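Side-chain contacts in AclR protein (Streptomyces galilaeus, PDB 2GEY), which is a putative hydroxylase of the SnoaL-like polyketide cyclase family, probably acting in the biosynthesis of an aromatic polyketide antibiotic: residues W20-S23 with G24-K27; I68-E72 with D73-L77; R124-L127 with V128-K132. One frame throughout, in Å; residues are numbered along the deposited sequence.

Contact 1: residues W20-S23 with G24-K27; sequences WDLS and GIIK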
loop_
_atom_site.group_PDB
_atom_site.type_symbol
_atom_site.label_atom_id
_atom_site.label_comp_id
_atom_site.label_asym_id
_atom_site.label_seq_id
_atom_site.Cartn_x
_atom_site.Cartn_y
_atom_site.Cartn_z
ATOM N N TRP A 20 21.795 -8.901 -3.599
ATOM C CA TRP A 20 22.298 -8.088 -2.492
ATOM C C TRP A 20 23.439 -7.147 -2.897
ATOM O O TRP A 20 24.439 -7.014 -2.175
ATOM C CB TRP A 20 22.687 -9.003 -1.321
ATOM C CG TRP A 20 21.615 -10.010 -1.078
ATOM C CD1 TRP A 20 20.335 -9.758 -0.683
ATOM C CD2 TRP A 20 21.703 -11.422 -1.274
ATOM N NE1 TRP A 20 19.628 -10.925 -0.604
ATOM C CE2 TRP A 20 20.441 -11.965 -0.967
ATOM C CE3 TRP A 20 22.723 -12.282 -1.691
ATOM C CZ2 TRP A 20 20.173 -13.329 -1.049
ATOM C CZ3 TRP A 20 22.454 -13.640 -1.776
ATOM C CH2 TRP A 20 21.195 -14.151 -1.446
ATOM N N ASP A 21 23.247 -6.486 -4.039
ATOM C CA ASP A 21 24.233 -5.602 -4.658
ATOM C C ASP A 21 23.668 -4.185 -4.763
ATOM O O ASP A 21 23.033 -3.842 -5.756
ATOM C CB ASP A 21 24.574 -6.122 -6.059
ATOM C CG ASP A 21 25.492 -5.180 -6.838
ATOM O OD1 ASP A 21 26.155 -4.318 -6.227
ATOM O OD2 ASP A 21 25.547 -5.314 -8.075
ATOM N N LEU A 22 23.892 -3.357 -3.751
ATOM C CA LEU A 22 23.282 -2.028 -3.754
ATOM C C LEU A 22 23.826 -1.150 -4.884
ATOM O O LEU A 22 23.106 -0.306 -5.401
ATOM C CB LEU A 22 23.438 -1.334 -2.402
ATOM C CG LEU A 22 22.785 -2.022 -1.200
ATOM C CD1 LEU A 22 22.976 -1.175 0.050
ATOM C CD2 LEU A 22 21.323 -2.281 -1.460
ATOM N N SER A 23 25.086 -1.357 -5.267
ATOM C CA SER A 23 25.697 -0.582 -6.351
ATOM C C SER A 23 24.940 -0.775 -7.666
ATOM O O SER A 23 24.845 0.148 -8.477
ATOM C CB SER A 23 27.177 -0.962 -6.542
ATOM O OG SER A 23 27.306 -2.166 -7.283
ATOM N N GLY A 24 24.396 -1.978 -7.870
ATOM C CA GLY A 24 23.621 -2.324 -9.066
ATOM C C GLY A 24 22.253 -1.676 -9.142
ATOM O O GLY A 24 21.613 -1.681 -10.191
ATOM N N ILE A 25 21.794 -1.124 -8.019
ATOM C CA ILE A 25 20.572 -0.339 -7.994
ATOM C C ILE A 25 20.921 1.129 -8.251
ATOM O O ILE A 25 20.382 1.761 -9.161
ATOM C CB ILE A 25 19.873 -0.462 -6.619
ATOM C CG1 ILE A 25 19.559 -1.928 -6.304
ATOM C CG2 ILE A 25 18.616 0.394 -6.562
ATOM C CD1 ILE A 25 19.379 -2.184 -4.860
ATOM N N ILE A 26 21.844 1.665 -7.460
ATOM C CA ILE A 26 22.138 3.096 -7.478
ATOM C C ILE A 26 22.767 3.541 -8.811
ATOM O O ILE A 26 22.692 4.715 -9.189
ATOM C CB ILE A 26 22.999 3.479 -6.237
ATOM C CG1 ILE A 26 22.157 3.301 -4.964
ATOM C CG2 ILE A 26 23.515 4.904 -6.333
ATOM C CD1 ILE A 26 22.957 3.102 -3.697
ATOM N N LYS A 27 23.374 2.603 -9.536
ATOM C CA LYS A 27 23.974 2.944 -10.838
ATOM C C LYS A 27 22.934 3.437 -11.849
ATOM O O LYS A 27 23.285 4.074 -12.842
ATOM C CB LYS A 27 24.735 1.751 -11.419
ATOM C CG LYS A 27 23.876 0.587 -11.816
ATOM C CD LYS A 27 24.712 -0.608 -12.236
ATOM C CE LYS A 27 25.267 -0.453 -13.624
ATOM N NZ LYS A 27 25.831 -1.746 -14.119
#
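Asp21 and Gly24 meet where the chain turns into helix 23-26. With CG anti to the backbone N (chi1 174°), the Asp21 carboxylate turns toward the first turn, to the N-H of Gly24, and its OD1 accepts a weak capping bond from Gly24 N at 3.4 Å; Asp21 O accepts a second weak bond from the same Gly24 N at 3.1 Å. In the conformer modelled here, Ser23 OG, set by a chi1 of 80° between its own N and carbonyl carbon, donates to Asp21 OD1 over 2.7 Å, reaching the syn lone pair, on the side of the other oxygen; this bond would help to steady the carboxylate. Asp21 OD2 is paired in turn with Arg19 in a salt bridge. Asp21 thus caps a short helix that follows closely on helix 3-18, whose end is a Schellman motif with Trp20 at C-prime. Inside the new turn Leu22 O takes two donors, Ile25 N from above the carbonyl plane at 3.0 Å and Ile26 N nearly end-on at 3.1 Å. Leu22 and Ile25 run side by side and point the same way, CD2 of Leu22 lying 3.9 Å from CD1 of Ile25. Both side chains rest on Trp17 of helix 3-18, while Leu22 also touches Glu52 and Leu55 of helix 44-57.

Contact 2: residues I68-E72 with D73-L77; sequences IMAEE and DRVAL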
loop_
_atom_site.group_PDB
_atom_site.type_symbol
_atom_site.label_atom_id
_atom_site.label_comp_id
_atom_site.label_asym_id
_atom_site.label_seq_id
_atom_site.Cartn_x
_atom_site.Cartn_y
_atom_site.Cartn_z
ATOM N N ILE A 68 3.894 -5.520 -12.571
ATOM C CA ILE A 68 4.686 -4.431 -13.127
ATOM C C ILE A 68 3.831 -3.731 -14.189
ATOM O O ILE A 68 3.070 -4.377 -14.913
ATOM C CB ILE A 68 6.071 -4.918 -13.648
ATOM C CG1 ILE A 68 6.900 -3.738 -14.141
ATOM C CG2 ILE A 68 5.943 -5.995 -14.740
ATOM C CD1 ILE A 68 8.380 -4.061 -14.276
ATOM N N MET A 69 3.906 -2.407 -14.218
ATOM C CA MET A 69 3.093 -1.613 -15.111
ATOM C C MET A 69 3.937 -0.456 -15.587
ATOM O O MET A 69 4.783 0.024 -14.847
ATOM C CB MET A 69 1.879 -1.093 -14.347
ATOM C CG MET A 69 0.872 -0.356 -15.172
ATOM S SD MET A 69 -0.521 0.201 -14.160
ATOM C CE MET A 69 -0.974 -1.342 -13.362
ATOM N N ALA A 70 3.716 -0.027 -16.826
ATOM C CA ALA A 70 4.433 1.111 -17.386
ATOM C C ALA A 70 3.501 1.970 -18.228
ATOM O O ALA A 70 2.634 1.450 -18.939
ATOM C CB ALA A 70 5.597 0.640 -18.216
ATOM N N GLU A 71 3.689 3.283 -18.128
ATOM C CA GLU A 71 2.976 4.249 -18.957
ATOM C C GLU A 71 3.839 5.494 -19.052
ATOM O O GLU A 71 4.465 5.899 -18.066
ATOM C CB GLU A 71 1.605 4.595 -18.368
ATOM C CG GLU A 71 0.672 5.325 -19.352
ATOM C CD GLU A 71 -0.715 5.638 -18.781
ATOM O OE1 GLU A 71 -0.882 5.609 -17.559
ATOM O OE2 GLU A 71 -1.652 5.913 -19.572
ATOM N N GLU A 72 3.867 6.093 -20.238
ATOM C CA GLU A 72 4.708 7.259 -20.467
ATOM C C GLU A 72 6.151 6.946 -20.025
ATOM O O GLU A 72 6.721 5.936 -20.423
ATOM C CB GLU A 72 4.139 8.466 -19.707
ATOM C CG GLU A 72 2.670 8.747 -19.959
ATOM C CD GLU A 72 2.193 9.937 -19.170
ATOM O OE1 GLU A 72 1.973 9.796 -17.948
ATOM O OE2 GLU A 72 2.078 11.024 -19.764
ATOM N N ASP A 73 6.722 7.797 -19.167
ATOM C CA ASP A 73 8.107 7.625 -18.695
ATOM C C ASP A 73 8.201 6.963 -17.312
ATOM O O ASP A 73 9.277 6.959 -16.691
ATOM C CB ASP A 73 8.846 8.977 -18.698
ATOM C CG ASP A 73 8.094 10.087 -17.953
ATOM O OD1 ASP A 73 7.001 9.846 -17.389
ATOM O OD2 ASP A 73 8.603 11.237 -17.954
ATOM N N ARG A 74 7.093 6.379 -16.852
ATOM C CA ARG A 74 7.021 5.795 -15.527
ATOM C C ARG A 74 6.848 4.276 -15.542
ATOM O O ARG A 74 6.305 3.702 -16.490
ATOM C CB ARG A 74 5.867 6.427 -14.753
ATOM C CG ARG A 74 6.097 7.881 -14.398
ATOM C CD ARG A 74 4.929 8.465 -13.616
ATOM N NE ARG A 74 3.755 8.651 -14.464
ATOM C CZ ARG A 74 2.526 8.166 -14.236
ATOM N NH1 ARG A 74 2.238 7.446 -13.163
ATOM N NH2 ARG A 74 1.566 8.422 -15.109
ATOM N N VAL A 75 7.302 3.651 -14.460
ATOM C CA VAL A 75 7.097 2.230 -14.209
ATOM C C VAL A 75 6.704 2.080 -12.738
ATOM O O VAL A 75 7.243 2.795 -11.885
ATOM C CB VAL A 75 8.372 1.408 -14.485
ATOM C CG1 VAL A 75 8.106 -0.093 -14.270
ATOM C CG2 VAL A 75 8.897 1.669 -15.896
ATOM N N ALA A 76 5.771 1.174 -12.451
ATOM C CA ALA A 76 5.380 0.851 -11.073
ATOM C C ALA A 76 5.440 -0.662 -10.860
ATOM O O ALA A 76 4.989 -1.438 -11.716
ATOM C CB ALA A 76 3.979 1.364 -10.776
ATOM N N LEU A 77 5.987 -1.064 -9.718
ATOM C CA LEU A 77 6.150 -2.469 -9.376
ATOM C C LEU A 77 5.500 -2.702 -8.033
ATOM O O LEU A 77 5.793 -1.982 -7.076
ATOM C CB LEU A 77 7.621 -2.849 -9.264
ATOM C CG LEU A 77 8.433 -2.669 -10.551
ATOM C CD1 LEU A 77 8.994 -1.262 -10.617
ATOM C CD2 LEU A 77 9.547 -3.677 -10.602
HETATM O O HOH W 1 7.468 3.693 -19.047
#
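Residues 68-71 and 74-77 pair as antiparallel strands, their axes 4.7 Å apart at an angle of 165°, joined by a type II' turn from Glu71 to Arg74. Met69 with Ala76 and Glu71 with Arg74 are hydrogen-bonded pairs; Ala76 N reaches Met69 O at 2.8 Å. A water donates to both Glu72 O and Arg74 O, bridging the turn. On one face Ile68 lies alongside Leu77, CD1 of Ile68 being 3.9 Å from CD2 of Leu77; a chi1 of -176° carries CG1 of Ile68 to CG1 of Val75 at 3.8 Å, the two side chains crossing at a slant. On the other face lie Met69, Glu71, Arg74 and Ala76. Glu72, in the turn, runs alongside Arg74: in the conformer modelled here, Arg74 NH2 donates to Glu72 OE1 over 3.2 Å in a nearly straight hydrogen bond within a salt bridge, in the guanidinium plane, with the carboxylate turned 86° against it. NH2 also donates to Ile68 O of the second subunit and NH1 pairs with Glu106, partners that together probably fix the guanidinium's rotation. Glu71 instead binds Lys7 and Ala70 N, both of the second subunit. Strand 62-71 is outermost in this chain's sheet; strand 74-84 lies between it and strand 98-110, and helix 3-18 covers Ala70 and Val75.

Contact 3: residues R124-L127 with V128-K132; sequences RPLL and VRLGK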
loop_
_atom_site.group_PDB
_atom_site.type_symbol
_atom_site.label_atom_id
_atom_site.label_comp_id
_atom_site.label_asym_id
_atom_site.label_seq_id
_atom_site.Cartn_x
_atom_site.Cartn_y
_atom_site.Cartn_z
ATOM N N ARG A 124 3.186 -3.423 7.907
ATOM C CA ARG A 124 2.334 -4.010 8.944
ATOM C C ARG A 124 2.744 -5.441 9.363
ATOM O O ARG A 124 2.943 -5.688 10.552
ATOM C CB ARG A 124 0.855 -3.948 8.532
ATOM C CG ARG A 124 -0.122 -4.249 9.668
ATOM C CD ARG A 124 -1.441 -4.801 9.135
ATOM N NE ARG A 124 -1.260 -6.135 8.565
ATOM C CZ ARG A 124 -1.170 -7.255 9.274
ATOM N NH1 ARG A 124 -0.974 -8.412 8.657
ATOM N NH2 ARG A 124 -1.296 -7.242 10.598
ATOM N N PRO A 125 2.911 -6.375 8.400
ATOM C CA PRO A 125 3.233 -7.755 8.785
ATOM C C PRO A 125 4.583 -7.870 9.495
ATOM O O PRO A 125 4.743 -8.692 10.402
ATOM C CB PRO A 125 3.280 -8.511 7.446
ATOM C CG PRO A 125 2.714 -7.609 6.438
ATOM C CD PRO A 125 2.850 -6.216 6.934
ATOM N N LEU A 126 5.542 -7.049 9.080
ATOM C CA LEU A 126 6.848 -7.022 9.727
ATOM C C LEU A 126 6.744 -6.444 11.130
ATOM O O LEU A 126 7.369 -6.952 12.068
ATOM C CB LEU A 126 7.842 -6.205 8.896
ATOM C CG LEU A 126 9.260 -6.066 9.460
ATOM C CD1 LEU A 126 9.909 -7.431 9.645
ATOM C CD2 LEU A 126 10.105 -5.196 8.544
ATOM N N LEU A 127 5.959 -5.381 11.277
ATOM C CA LEU A 127 5.767 -4.765 12.590
ATOM C C LEU A 127 5.156 -5.743 13.593
ATOM O O LEU A 127 5.516 -5.725 14.774
ATOM C CB LEU A 127 4.919 -3.497 12.489
ATOM C CG LEU A 127 5.567 -2.333 11.730
ATOM C CD1 LEU A 127 4.517 -1.289 11.361
ATOM C CD2 LEU A 127 6.700 -1.707 12.534
ATOM N N VAL A 128 4.256 -6.601 13.120
ATOM C CA VAL A 128 3.694 -7.658 13.957
ATOM C C VAL A 128 4.787 -8.657 14.368
ATOM O O VAL A 128 4.894 -9.010 15.546
ATOM C CB VAL A 128 2.520 -8.373 13.250
ATOM C CG1 VAL A 128 2.046 -9.581 14.057
ATOM C CG2 VAL A 128 1.374 -7.404 13.047
ATOM N N ARG A 129 5.602 -9.092 13.406
ATOM C CA ARG A 129 6.680 -10.053 13.673
ATOM C C ARG A 129 7.721 -9.514 14.643
ATOM O O ARG A 129 8.285 -10.268 15.447
ATOM C CB ARG A 129 7.370 -10.477 12.374
ATOM C CG ARG A 129 6.561 -11.436 11.534
ATOM C CD ARG A 129 6.482 -12.832 12.152
ATOM N NE ARG A 129 5.108 -13.322 12.068
ATOM C CZ ARG A 129 4.238 -13.409 13.077
ATOM N NH1 ARG A 129 4.569 -13.086 14.327
ATOM N NH2 ARG A 129 3.012 -13.851 12.827
ATOM N N LEU A 130 7.967 -8.210 14.577
ATOM C CA LEU A 130 8.909 -7.566 15.479
ATOM C C LEU A 130 8.291 -7.150 16.811
ATOM O O LEU A 130 8.985 -6.581 17.654
ATOM C CB LEU A 130 9.530 -6.347 14.802
ATOM C CG LEU A 130 10.382 -6.682 13.578
ATOM C CD1 LEU A 130 10.965 -5.429 13.017
ATOM C CD2 LEU A 130 11.481 -7.664 13.907
ATOM N N GLY A 131 6.996 -7.419 16.992
ATOM C CA GLY A 131 6.315 -7.154 18.253
ATOM C C GLY A 131 5.909 -5.708 18.474
ATOM O O GLY A 131 5.569 -5.322 19.602
ATOM N N LYS A 132 5.937 -4.906 17.413
ATOM C CA LYS A 132 5.561 -3.495 17.499
ATOM C C LYS A 132 4.049 -3.333 17.450
ATOM O O LYS A 132 3.511 -2.334 17.929
ATOM C CB LYS A 132 6.183 -2.698 16.355
ATOM C CG LYS A 132 7.701 -2.724 16.308
ATOM C CD LYS A 132 8.309 -2.035 17.518
ATOM C CE LYS A 132 9.759 -1.651 17.268
ATOM N NZ LYS A 132 9.865 -0.609 16.208
#
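Residues 124-129 form a short helix, with Val128 N bonded to Arg124 O at 3.0 Å and Leu130 N to Leu126 O at 2.9 Å, and a Schellman motif closes it at Gly131, whose phi is positive; its two bonds run from Gly131 N to Val128 O (3.0 Å) and from Lys132 N to Leu127 O (2.8 Å). Leu126 and Leu130 lie one turn apart, CG of Leu126 standing 4.0 Å from CD1 of Leu130; a chi1 of 179° swings the Leu126 branch away from its own N to make this contact. Leu127 CD2 touches CB of Lys132 at 4.0 Å; the lysine's aliphatic start lies against it while the rest of the chain leads away. Arg124 folds back at its third torsion (chi3 68°) and runs alongside Val128, putting NH2 at 3.6 Å from CG2 of Val128; its NH1 forms a salt bridge with Glu38 of the second subunit. Arg129 turns off to Asp135. The helix follows directly on strand 113-122 and leans against strand 98-110, with Leu126 on Val99 and Trp101 and Pro125 on His102, while Leu127 packs on Met90 of a loop and on Leu133 of the second subunit.

Along the chain the three contacts come in series, from the helix cap at 20-27 through the hairpin at 68-77 to the helix end at 124-132. No two of them touch: the centres of contacts 1 and 2 lie about 20 Å apart, those of contacts 1 and 3 about 27 Å and those of contacts 2 and 3 about 30 Å, contact 3 lying across the chain's centre from the other two. Helix 3-18 relates contacts 1 and 2, since it packs on both, and strand 98-110 relates contacts 2 and 3. All belong to the SnoaL-like alpha+beta barrel. Contacts 2 and 3 also reach the second subunit, so the dimer interface spans widely separated parts of each chain.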